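Local atomic coordinates of SalCYP truncation (Salinispora tropica, PDB entry 7ABB), a protein that belongs to the cytochrome P450 family, whose members are largely helical, and holds a heme c group in a pocket within that fold. Residues W78-I83 / L229-L234; N89-R94 / F211-D216; H250-P255 / P364-P369. All coordinates share one frame; numbering follows the deposited sequence.

Contact 1 of 3, residues W78-I83 / L229-L234; sequences WIPLTI and LTVLFL. With HEC (heme c), chain B.
The loop that gives P80 and L81 to the heme c pocket is backed here by helix 222-235, whose V231 packs against W78, I79 and P80. The valine faces the loop and puts both methyls to work. CG2 lies in the plane of the W78 indole, at its edge, and comes within 3.7 Å of W78 CB. CG1 lies anti to the backbone N (chi1 167°) and reaches the proline ring at P80 CD, 4.2 Å away. A short, branched residue suits this place because the loop backbone comes so near: V231 CG2 is 3.3 Å from the carbonyl oxygen of I79. That oxygen is buried among carbon and has no polar partner in the model. At the far end of the indole, W78 CZ3 meets L234 CD1 at 3.6 Å and, one helical turn earlier, T230 CG2 at 3.9 Å. The T230 hydroxyl is bonded to the backbone oxygen of E226, which leaves the methyl turned to the indole. The loop holds its own shape: W78 N donates to T82 OG1 (2.9 Å, 161°), and a cis peptide before P80 leads into a type I turn to I83. This turn brings L81 CA to 3.3 Å from O2D of a heme propionate, and P80 and L81 are both pocket residues. Around this contact, W78 and T230 rest on F183 of helix 182-199, L234 touches M164 of helix 154-165, and I79 and I83 lie against W91 of helix 86-95.

Contact 2 of 3, residues N89-R94 / F211-D216; sequences NEWRRR and FDWEID. With HEC (heme c), chain B.
W91 and R94 of helix 86-95 meet I215 and W213 in the tightly packed half of this contact. I215 CD1 stands almost straight above the five-membered ring of W91, 4.0 Å from its centroid, in a CH-pi contact. W213 receives R94 in the same manner, with R94 CB 3.4 Å from the centroid of its six-membered ring. The edge of W213 also takes W91 CZ3, with W213 CZ3 3.8 Å away and the two six-membered rings inclined at 69°. Broad indoles suit these places because each offers a flat surface to aliphatic carbon. The outer half is polar and more open. E90, extended beyond CG, accepts D216 N on the syn side of OE2 (2.8 Å, 158°). Its other oxygen, OE1, lies 2.9 Å from E214 O, an approach of two acceptors probably eased by the guanidinium of R94, whose NH2 forms a 3.5 Å salt bridge with E90 OE1. D216 itself is exposed. Helix 86-95 also reaches inward, where R92 NH1 donates to heme O1D (2.6 Å), as an arginine of this helix commonly does in P450s. Strand 214-215 pairs antiparallel with strand 218-219, W213 packs on V220, and W91 extends to D224 of helix 222-235.

Contact 3 of 3, residues H250-P255 / P364-P369; sequences HLAHHP and PDYRLP
This is a buried, mainly apolar contact far from the heme, in which A252 near the C-terminal end of helix 238-253 fits between Y366 and L368 of the irregular segment 364-369. A252 CB points at the segment, 3.6 Å from L368 CD2 and 3.7 Å from Y366 CD2, the latter at the edge of the ring. Alanine suits the spot because the backbones almost touch: the CA atoms of A252 and R367 are 4.3 Å apart. At that distance A252 O receives a CA-H...O contact from R367 CA (3.4 Å). Y366 holds CG between its backbone N and carbonyl carbon (chi1 52°), a rotation that turns the edge of the ring to the helix and brings OH to 3.2 Å from L251 CB. That hydroxyl is hydrogen-bonded elsewhere in the structure. L368 adds CD1 against H253 CB at 4.1 Å, while the H253 imidazole turns away to bond E374. H250 O is gripped from opposite faces of its plane, by H253 N and by H254 ND1 (3.1 Å, 145°). H254 then takes the N-cap position of helix 255-263. From that helix R258 makes a cation-pi contact with Y366 and a salt bridge with D365; W359 of helix 345-362 meets the Y366 ring edge-to-face, and R367 pairs through its backbone with V387 of strand 385-387.

How the contacts relate
Contacts 1 and 2 are neighbours, their centres 14 Å apart, and the indole at W91 belongs to the packing of both. Along the chain contact 2 is nested inside the loop that contact 1 closes, and both reach heme c, so one continuous body of side chains runs from the pocket wall outward to strand 214-215. Contact 3 comes later in sequence and lies across the centre of the chain, about 36 Å from contact 1 and 45 Å from contact 2, centre to centre. Helices 222-235 and 238-253 follow each other in the chain, leading from the heme side to the remote packing near the C-terminus.

Contact 1 of 3, residues W78-I83 / L229-L234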
# COMPACT_ATOMS: atom_id res chain seq x y z
N TRP A 78 -11.45 -12.75 3.75
CA TRP A 78 -10.48 -12.26 2.77
C TRP A 78 -9.12 -12.84 3.15
O TRP A 78 -8.51 -12.40 4.13
CB TRP A 78 -10.45 -10.73 2.74
CG TRP A 78 -11.77 -10.09 2.41
CD1 TRP A 78 -12.81 -9.87 3.25
CD2 TRP A 78 -12.17 -9.58 1.13
NE1 TRP A 78 -13.84 -9.26 2.59
CE2 TRP A 78 -13.48 -9.07 1.28
CE3 TRP A 78 -11.57 -9.50 -0.12
CZ2 TRP A 78 -14.18 -8.49 0.24
CZ3 TRP A 78 -12.27 -8.93 -1.17
CH2 TRP A 78 -13.56 -8.43 -0.98
N ILE A 79 -8.66 -13.80 2.38
CA ILE A 79 -7.41 -14.50 2.69
C ILE A 79 -6.23 -13.64 2.22
O ILE A 79 -6.16 -13.32 1.02
CB ILE A 79 -7.38 -15.86 2.00
CG1 ILE A 79 -8.53 -16.74 2.49
CG2 ILE A 79 -6.02 -16.53 2.21
CD1 ILE A 79 -8.35 -17.27 3.88
N PRO A 80 -5.26 -13.33 3.08
CA PRO A 80 -5.11 -13.67 4.50
C PRO A 80 -5.50 -12.55 5.46
O PRO A 80 -5.27 -12.67 6.66
CB PRO A 80 -3.63 -13.96 4.63
CG PRO A 80 -2.99 -13.00 3.65
CD PRO A 80 -4.00 -12.80 2.53
N LEU A 81 -6.09 -11.48 4.93
CA LEU A 81 -6.25 -10.23 5.68
C LEU A 81 -7.11 -10.40 6.93
O LEU A 81 -6.81 -9.80 7.98
CB LEU A 81 -6.84 -9.19 4.74
CG LEU A 81 -6.86 -7.71 5.14
CD1 LEU A 81 -5.46 -7.17 5.45
CD2 LEU A 81 -7.50 -6.92 4.01
N THR A 82 -8.18 -11.18 6.86
CA THR A 82 -9.18 -11.25 7.92
C THR A 82 -9.14 -12.55 8.69
O THR A 82 -10.08 -12.85 9.44
CB THR A 82 -10.58 -11.04 7.34
OG1 THR A 82 -10.95 -12.16 6.54
CG2 THR A 82 -10.63 -9.79 6.50
N ILE A 83 -8.09 -13.34 8.54
CA ILE A 83 -7.94 -14.55 9.34
C ILE A 83 -6.79 -14.33 10.31
O ILE A 83 -5.87 -13.55 10.05
CB ILE A 83 -7.73 -15.80 8.48
CG1 ILE A 83 -6.54 -15.61 7.56
CG2 ILE A 83 -8.98 -16.09 7.66
CD1 ILE A 83 -6.14 -16.85 6.83
N LEU A 229 -6.40 -14.57 -4.45
CA LEU A 229 -6.10 -13.85 -5.69
C LEU A 229 -6.81 -12.52 -5.73
O LEU A 229 -6.25 -11.53 -6.20
CB LEU A 229 -6.49 -14.71 -6.90
CG LEU A 229 -5.58 -15.93 -7.09
CD1 LEU A 229 -6.13 -16.86 -8.20
CD2 LEU A 229 -4.16 -15.51 -7.42
N THR A 230 -8.04 -12.47 -5.21
CA THR A 230 -8.76 -11.20 -5.14
C THR A 230 -8.05 -10.22 -4.21
O THR A 230 -7.89 -9.04 -4.54
CB THR A 230 -10.20 -11.44 -4.66
OG1 THR A 230 -10.83 -12.38 -5.54
CG2 THR A 230 -11.00 -10.15 -4.66
N VAL A 231 -7.61 -10.69 -3.04
CA VAL A 231 -6.92 -9.80 -2.10
C VAL A 231 -5.63 -9.28 -2.71
O VAL A 231 -5.30 -8.09 -2.58
CB VAL A 231 -6.66 -10.54 -0.78
CG1 VAL A 231 -5.67 -9.78 0.08
CG2 VAL A 231 -7.95 -10.76 -0.03
N LEU A 232 -4.88 -10.15 -3.39
CA LEU A 232 -3.64 -9.70 -4.01
C LEU A 232 -3.91 -8.61 -5.03
O LEU A 232 -3.15 -7.63 -5.09
CB LEU A 232 -2.94 -10.89 -4.67
CG LEU A 232 -2.35 -11.87 -3.67
CD1 LEU A 232 -1.81 -13.08 -4.37
CD2 LEU A 232 -1.24 -11.25 -2.85
N PHE A 233 -4.97 -8.74 -5.81
CA PHE A 233 -5.30 -7.69 -6.77
C PHE A 233 -5.66 -6.40 -6.06
O PHE A 233 -5.19 -5.32 -6.44
CB PHE A 233 -6.45 -8.13 -7.67
CG PHE A 233 -6.84 -7.10 -8.70
CD1 PHE A 233 -6.19 -7.06 -9.91
CD2 PHE A 233 -7.85 -6.19 -8.45
CE1 PHE A 233 -6.53 -6.10 -10.86
CE2 PHE A 233 -8.20 -5.23 -9.42
CZ PHE A 233 -7.55 -5.21 -10.60
N LEU A 234 -6.50 -6.49 -5.03
CA LEU A 234 -7.00 -5.29 -4.36
C LEU A 234 -5.92 -4.59 -3.54
O LEU A 234 -5.97 -3.37 -3.37
CB LEU A 234 -8.19 -5.64 -3.48
CG LEU A 234 -9.46 -6.07 -4.23
CD1 LEU A 234 -10.51 -6.53 -3.23
CD2 LEU A 234 -10.02 -4.95 -5.08
FE HEC B . 0.29 -4.36 1.53
CHA HEC B . -1.21 -5.88 4.22
CHB HEC B . 0.42 -1.45 3.33
CHC HEC B . 1.82 -2.83 -1.13
CHD HEC B . -0.18 -7.14 -0.38
NA HEC B . -0.29 -3.79 3.37
C1A HEC B . -0.86 -4.57 4.38
C2A HEC B . -1.04 -3.82 5.60
C3A HEC B . -0.57 -2.59 5.33
C4A HEC B . -0.11 -2.55 3.96
CMA HEC B . -0.53 -1.36 6.26
CAA HEC B . -1.62 -4.35 6.96
CBA HEC B . -3.14 -4.23 7.07
CGA HEC B . -3.59 -4.72 8.44
O1A HEC B . -4.83 -4.78 8.60
O2A HEC B . -2.71 -5.01 9.30
NB HEC B . 0.93 -2.49 1.14
C1B HEC B . 0.95 -1.44 2.04
C2B HEC B . 1.61 -0.34 1.40
C3B HEC B . 2.02 -0.73 0.18
C4B HEC B . 1.58 -2.07 -0.01
CMB HEC B . 1.80 1.01 2.12
CAB HEC B . 2.73 -0.04 -0.95
CBB HEC B . 3.42 1.25 -0.61
NC HEC B . 0.70 -4.89 -0.40
C1C HEC B . 1.42 -4.13 -1.29
C2C HEC B . 1.68 -4.92 -2.47
C3C HEC B . 1.13 -6.15 -2.28
C4C HEC B . 0.50 -6.12 -0.98
CMC HEC B . 2.47 -4.41 -3.67
CAC HEC B . 1.07 -7.38 -3.20
CBC HEC B . 2.06 -7.51 -4.35
ND HEC B . -0.55 -6.13 1.86
C1D HEC B . -0.63 -7.15 0.91
C2D HEC B . -1.26 -8.28 1.51
C3D HEC B . -1.59 -7.92 2.92
C4D HEC B . -1.10 -6.57 3.06
CMD HEC B . -1.55 -9.61 0.81
CAD HEC B . -2.29 -8.79 3.98
CBD HEC B . -1.21 -9.50 4.77
CGD HEC B . -1.83 -10.29 5.90
O1D HEC B . -1.14 -11.16 6.47
O2D HEC B . -3.02 -10.03 6.20

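Contact 2 of 3, residues N89-R94 / F211-D216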
# COMPACT_ATOMS: atom_id res chain seq x y z
N ASN A 89 -0.97 -17.93 10.14
CA ASN A 89 0.47 -18.12 10.07
C ASN A 89 0.83 -19.15 9.00
O ASN A 89 1.84 -18.99 8.29
CB ASN A 89 1.00 -18.52 11.45
CG ASN A 89 0.63 -17.50 12.53
OD1 ASN A 89 0.57 -16.29 12.27
ND2 ASN A 89 0.35 -17.99 13.73
N GLU A 90 -0.01 -20.16 8.80
CA GLU A 90 0.27 -21.16 7.77
C GLU A 90 0.14 -20.56 6.39
O GLU A 90 0.95 -20.85 5.51
CB GLU A 90 -0.64 -22.37 7.91
CG GLU A 90 -0.13 -23.62 7.20
CD GLU A 90 -1.00 -24.85 7.45
OE1 GLU A 90 -0.77 -25.87 6.77
OE2 GLU A 90 -1.91 -24.79 8.30
N TRP A 91 -0.89 -19.73 6.17
CA TRP A 91 -1.00 -19.05 4.88
C TRP A 91 0.23 -18.21 4.60
O TRP A 91 0.78 -18.23 3.49
CB TRP A 91 -2.24 -18.15 4.85
CG TRP A 91 -3.47 -18.87 4.50
CD1 TRP A 91 -4.47 -19.24 5.35
CD2 TRP A 91 -3.88 -19.29 3.20
NE1 TRP A 91 -5.47 -19.87 4.65
CE2 TRP A 91 -5.13 -19.92 3.33
CE3 TRP A 91 -3.30 -19.20 1.93
CZ2 TRP A 91 -5.82 -20.45 2.25
CZ3 TRP A 91 -3.98 -19.73 0.86
CH2 TRP A 91 -5.23 -20.35 1.03
N ARG A 92 0.68 -17.45 5.60
CA ARG A 92 1.85 -16.60 5.38
C ARG A 92 3.09 -17.44 5.09
O ARG A 92 3.91 -17.07 4.25
CB ARG A 92 2.07 -15.67 6.58
CG ARG A 92 1.02 -14.55 6.69
CD ARG A 92 1.03 -13.59 5.50
NE ARG A 92 2.29 -12.86 5.40
CZ ARG A 92 2.45 -11.57 5.72
NH1 ARG A 92 1.42 -10.87 6.17
NH2 ARG A 92 3.64 -10.99 5.60
N ARG A 93 3.23 -18.59 5.76
CA ARG A 93 4.38 -19.46 5.48
C ARG A 93 4.35 -19.97 4.05
O ARG A 93 5.39 -20.03 3.38
CB ARG A 93 4.43 -20.64 6.46
CG ARG A 93 4.87 -20.24 7.86
CD ARG A 93 5.20 -21.45 8.72
NE ARG A 93 4.02 -22.28 8.98
CZ ARG A 93 3.52 -22.55 10.19
NH1 ARG A 93 2.44 -23.31 10.29
NH2 ARG A 93 4.10 -22.08 11.29
N ARG A 94 3.17 -20.38 3.57
CA ARG A 94 3.06 -20.88 2.20
C ARG A 94 3.35 -19.78 1.18
O ARG A 94 3.99 -20.04 0.15
CB ARG A 94 1.68 -21.48 1.96
CG ARG A 94 1.29 -22.61 2.94
CD ARG A 94 1.28 -23.91 2.31
NE ARG A 94 0.95 -24.99 3.25
CZ ARG A 94 1.32 -26.25 3.08
NH1 ARG A 94 2.03 -26.59 2.02
NH2 ARG A 94 0.98 -27.16 3.98
N PHE A 211 -2.46 -25.61 -5.59
CA PHE A 211 -3.18 -26.86 -5.75
C PHE A 211 -2.59 -27.96 -4.88
O PHE A 211 -3.27 -28.97 -4.62
CB PHE A 211 -3.18 -27.26 -7.23
CG PHE A 211 -3.98 -26.33 -8.09
CD1 PHE A 211 -5.26 -25.96 -7.74
CD2 PHE A 211 -3.44 -25.80 -9.25
CE1 PHE A 211 -5.99 -25.10 -8.51
CE2 PHE A 211 -4.17 -24.93 -10.04
CZ PHE A 211 -5.44 -24.57 -9.67
N ASP A 212 -1.37 -27.79 -4.40
CA ASP A 212 -0.74 -28.75 -3.51
C ASP A 212 -0.79 -28.33 -2.05
O ASP A 212 -0.30 -29.07 -1.20
CB ASP A 212 0.73 -28.96 -3.91
CG ASP A 212 0.86 -29.60 -5.27
OD1 ASP A 212 0.02 -30.46 -5.59
OD2 ASP A 212 1.79 -29.23 -6.02
N TRP A 213 -1.41 -27.19 -1.75
CA TRP A 213 -1.37 -26.65 -0.39
C TRP A 213 -2.44 -27.27 0.49
O TRP A 213 -3.58 -27.48 0.06
CB TRP A 213 -1.56 -25.13 -0.38
CG TRP A 213 -0.41 -24.34 -0.91
CD1 TRP A 213 0.74 -24.84 -1.48
CD2 TRP A 213 -0.28 -22.92 -0.93
NE1 TRP A 213 1.56 -23.82 -1.85
CE2 TRP A 213 0.96 -22.62 -1.56
CE3 TRP A 213 -1.10 -21.86 -0.51
CZ2 TRP A 213 1.41 -21.31 -1.73
CZ3 TRP A 213 -0.65 -20.56 -0.70
CH2 TRP A 213 0.59 -20.30 -1.31
N GLU A 214 -2.06 -27.51 1.73
CA GLU A 214 -2.99 -27.83 2.80
C GLU A 214 -2.87 -26.74 3.86
O GLU A 214 -1.79 -26.17 4.07
CB GLU A 214 -2.73 -29.19 3.42
CG GLU A 214 -3.33 -30.34 2.60
CD GLU A 214 -3.18 -31.69 3.27
OE1 GLU A 214 -3.59 -32.69 2.66
OE2 GLU A 214 -2.65 -31.74 4.40
N ILE A 215 -3.99 -26.44 4.50
CA ILE A 215 -4.03 -25.52 5.62
C ILE A 215 -4.80 -26.22 6.72
O ILE A 215 -5.95 -26.64 6.50
CB ILE A 215 -4.70 -24.18 5.26
CG1 ILE A 215 -3.92 -23.46 4.16
CG2 ILE A 215 -4.84 -23.30 6.48
CD1 ILE A 215 -2.57 -22.87 4.59
N ASP A 216 -4.18 -26.37 7.88
CA ASP A 216 -4.81 -27.04 9.01
C ASP A 216 -5.18 -28.48 8.66
O ASP A 216 -6.23 -28.99 9.06
CB ASP A 216 -6.05 -26.27 9.47
CG ASP A 216 -6.39 -26.50 10.93
OD1 ASP A 216 -5.62 -27.18 11.64
OD2 ASP A 216 -7.44 -25.99 11.38
FE HEC B . 0.29 -4.36 1.53
CHA HEC B . -1.21 -5.88 4.22
CHB HEC B . 0.42 -1.45 3.33
CHC HEC B . 1.82 -2.83 -1.13
CHD HEC B . -0.18 -7.14 -0.38
NA HEC B . -0.29 -3.79 3.37
C1A HEC B . -0.86 -4.57 4.38
C2A HEC B . -1.04 -3.82 5.60
C3A HEC B . -0.57 -2.59 5.33
C4A HEC B . -0.11 -2.55 3.96
CMA HEC B . -0.53 -1.36 6.26
CAA HEC B . -1.62 -4.35 6.96
CBA HEC B . -3.14 -4.23 7.07
CGA HEC B . -3.59 -4.72 8.44
O1A HEC B . -4.83 -4.78 8.60
O2A HEC B . -2.71 -5.01 9.30
NB HEC B . 0.93 -2.49 1.14
C1B HEC B . 0.95 -1.44 2.04
C2B HEC B . 1.61 -0.34 1.40
C3B HEC B . 2.02 -0.73 0.18
C4B HEC B . 1.58 -2.07 -0.01
CMB HEC B . 1.80 1.01 2.12
CAB HEC B . 2.73 -0.04 -0.95
CBB HEC B . 3.42 1.25 -0.61
NC HEC B . 0.70 -4.89 -0.40
C1C HEC B . 1.42 -4.13 -1.29
C2C HEC B . 1.68 -4.92 -2.47
C3C HEC B . 1.13 -6.15 -2.28
C4C HEC B . 0.50 -6.12 -0.98
CMC HEC B . 2.47 -4.41 -3.67
CAC HEC B . 1.07 -7.38 -3.20
CBC HEC B . 2.06 -7.51 -4.35
ND HEC B . -0.55 -6.13 1.86
C1D HEC B . -0.63 -7.15 0.91
C2D HEC B . -1.26 -8.28 1.51
C3D HEC B . -1.59 -7.92 2.92
C4D HEC B . -1.10 -6.57 3.06
CMD HEC B . -1.55 -9.61 0.81
CAD HEC B . -2.29 -8.79 3.98
CBD HEC B . -1.21 -9.50 4.77
CGD HEC B . -1.83 -10.29 5.90
O1D HEC B . -1.14 -11.16 6.47
O2D HEC B . -3.02 -10.03 6.20

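Contact 3 of 3, residues H250-P255 / P364-P369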
# COMPACT_ATOMS: atom_id res chain seq x y z
N HIS A 250 6.23 15.60 -4.40
CA HIS A 250 7.10 16.36 -3.52
C HIS A 250 8.39 16.78 -4.21
O HIS A 250 8.79 17.95 -4.15
CB HIS A 250 7.41 15.54 -2.27
CG HIS A 250 8.39 16.22 -1.36
ND1 HIS A 250 8.00 16.91 -0.23
CD2 HIS A 250 9.74 16.29 -1.40
CE1 HIS A 250 9.07 17.40 0.37
NE2 HIS A 250 10.14 17.04 -0.31
N LEU A 251 9.09 15.82 -4.85
CA LEU A 251 10.33 16.17 -5.54
C LEU A 251 10.09 17.24 -6.60
O LEU A 251 10.92 18.13 -6.80
CB LEU A 251 10.95 14.92 -6.15
CG LEU A 251 11.37 13.82 -5.17
CD1 LEU A 251 11.85 12.57 -5.92
CD2 LEU A 251 12.46 14.27 -4.23
N ALA A 252 8.95 17.16 -7.30
CA ALA A 252 8.65 18.15 -8.34
C ALA A 252 8.40 19.54 -7.79
O ALA A 252 8.46 20.50 -8.55
CB ALA A 252 7.43 17.66 -9.13
N HIS A 253 8.16 19.67 -6.50
CA HIS A 253 7.85 20.93 -5.83
C HIS A 253 9.02 21.43 -4.99
O HIS A 253 9.00 22.60 -4.58
CB HIS A 253 6.62 20.69 -4.92
CG HIS A 253 6.12 21.88 -4.19
ND1 HIS A 253 5.89 23.10 -4.79
CD2 HIS A 253 5.76 22.03 -2.89
CE1 HIS A 253 5.44 23.96 -3.90
NE2 HIS A 253 5.35 23.34 -2.73
N HIS A 254 10.01 20.59 -4.73
CA HIS A 254 11.10 20.86 -3.79
C HIS A 254 12.42 20.61 -4.49
O HIS A 254 12.97 19.50 -4.45
CB HIS A 254 10.99 19.98 -2.55
CG HIS A 254 9.89 20.38 -1.63
ND1 HIS A 254 8.63 19.80 -1.64
CD2 HIS A 254 9.86 21.31 -0.64
CE1 HIS A 254 7.89 20.37 -0.70
NE2 HIS A 254 8.61 21.29 -0.09
N PRO A 255 12.96 21.62 -5.17
CA PRO A 255 14.18 21.39 -5.98
C PRO A 255 15.35 20.88 -5.16
O PRO A 255 16.16 20.09 -5.65
CB PRO A 255 14.47 22.78 -6.57
CG PRO A 255 13.16 23.47 -6.58
CD PRO A 255 12.38 22.96 -5.40
N PRO A 364 15.69 14.12 -15.39
CA PRO A 364 16.36 14.56 -14.16
C PRO A 364 15.76 15.81 -13.57
O PRO A 364 15.86 16.01 -12.36
CB PRO A 364 17.81 14.77 -14.59
CG PRO A 364 17.73 15.04 -16.07
CD PRO A 364 16.60 14.16 -16.55
N ASP A 365 15.19 16.69 -14.40
CA ASP A 365 14.62 17.95 -13.95
C ASP A 365 13.17 18.00 -14.42
O ASP A 365 12.88 17.68 -15.58
CB ASP A 365 15.43 19.13 -14.52
CG ASP A 365 15.07 20.46 -13.90
OD1 ASP A 365 14.27 20.51 -12.96
OD2 ASP A 365 15.61 21.47 -14.38
N TYR A 366 12.28 18.38 -13.51
CA TYR A 366 10.85 18.36 -13.77
C TYR A 366 10.20 19.22 -12.69
O TYR A 366 10.83 19.55 -11.68
CB TYR A 366 10.29 16.92 -13.80
CG TYR A 366 10.66 16.11 -12.57
CD1 TYR A 366 11.89 15.48 -12.48
CD2 TYR A 366 9.82 16.10 -11.47
CE1 TYR A 366 12.26 14.79 -11.34
CE2 TYR A 366 10.17 15.43 -10.35
CZ TYR A 366 11.39 14.80 -10.28
OH TYR A 366 11.73 14.13 -9.13
N ARG A 367 8.92 19.52 -12.88
CA ARG A 367 8.23 20.39 -11.95
C ARG A 367 6.73 20.17 -12.05
O ARG A 367 6.22 19.58 -13.00
CB ARG A 367 8.59 21.87 -12.18
CG ARG A 367 8.08 22.42 -13.51
CD ARG A 367 8.56 23.84 -13.80
NE ARG A 367 10.01 23.89 -13.96
CZ ARG A 367 10.71 25.01 -14.15
NH1 ARG A 367 10.09 26.19 -14.25
NH2 ARG A 367 12.03 24.96 -14.29
N LEU A 368 6.01 20.69 -11.08
CA LEU A 368 4.57 20.76 -11.21
C LEU A 368 4.21 21.95 -12.11
O LEU A 368 4.98 22.91 -12.22
CB LEU A 368 3.91 20.90 -9.84
CG LEU A 368 4.28 19.75 -8.89
CD1 LEU A 368 3.58 19.98 -7.53
CD2 LEU A 368 3.93 18.40 -9.45
N PRO A 369 3.05 21.92 -12.78
CA PRO A 369 2.75 22.96 -13.78
C PRO A 369 2.90 24.37 -13.24
O PRO A 369 3.55 25.22 -13.86
CB PRO A 369 1.32 22.63 -14.19
CG PRO A 369 1.28 21.09 -14.07
CD PRO A 369 2.08 20.80 -12.82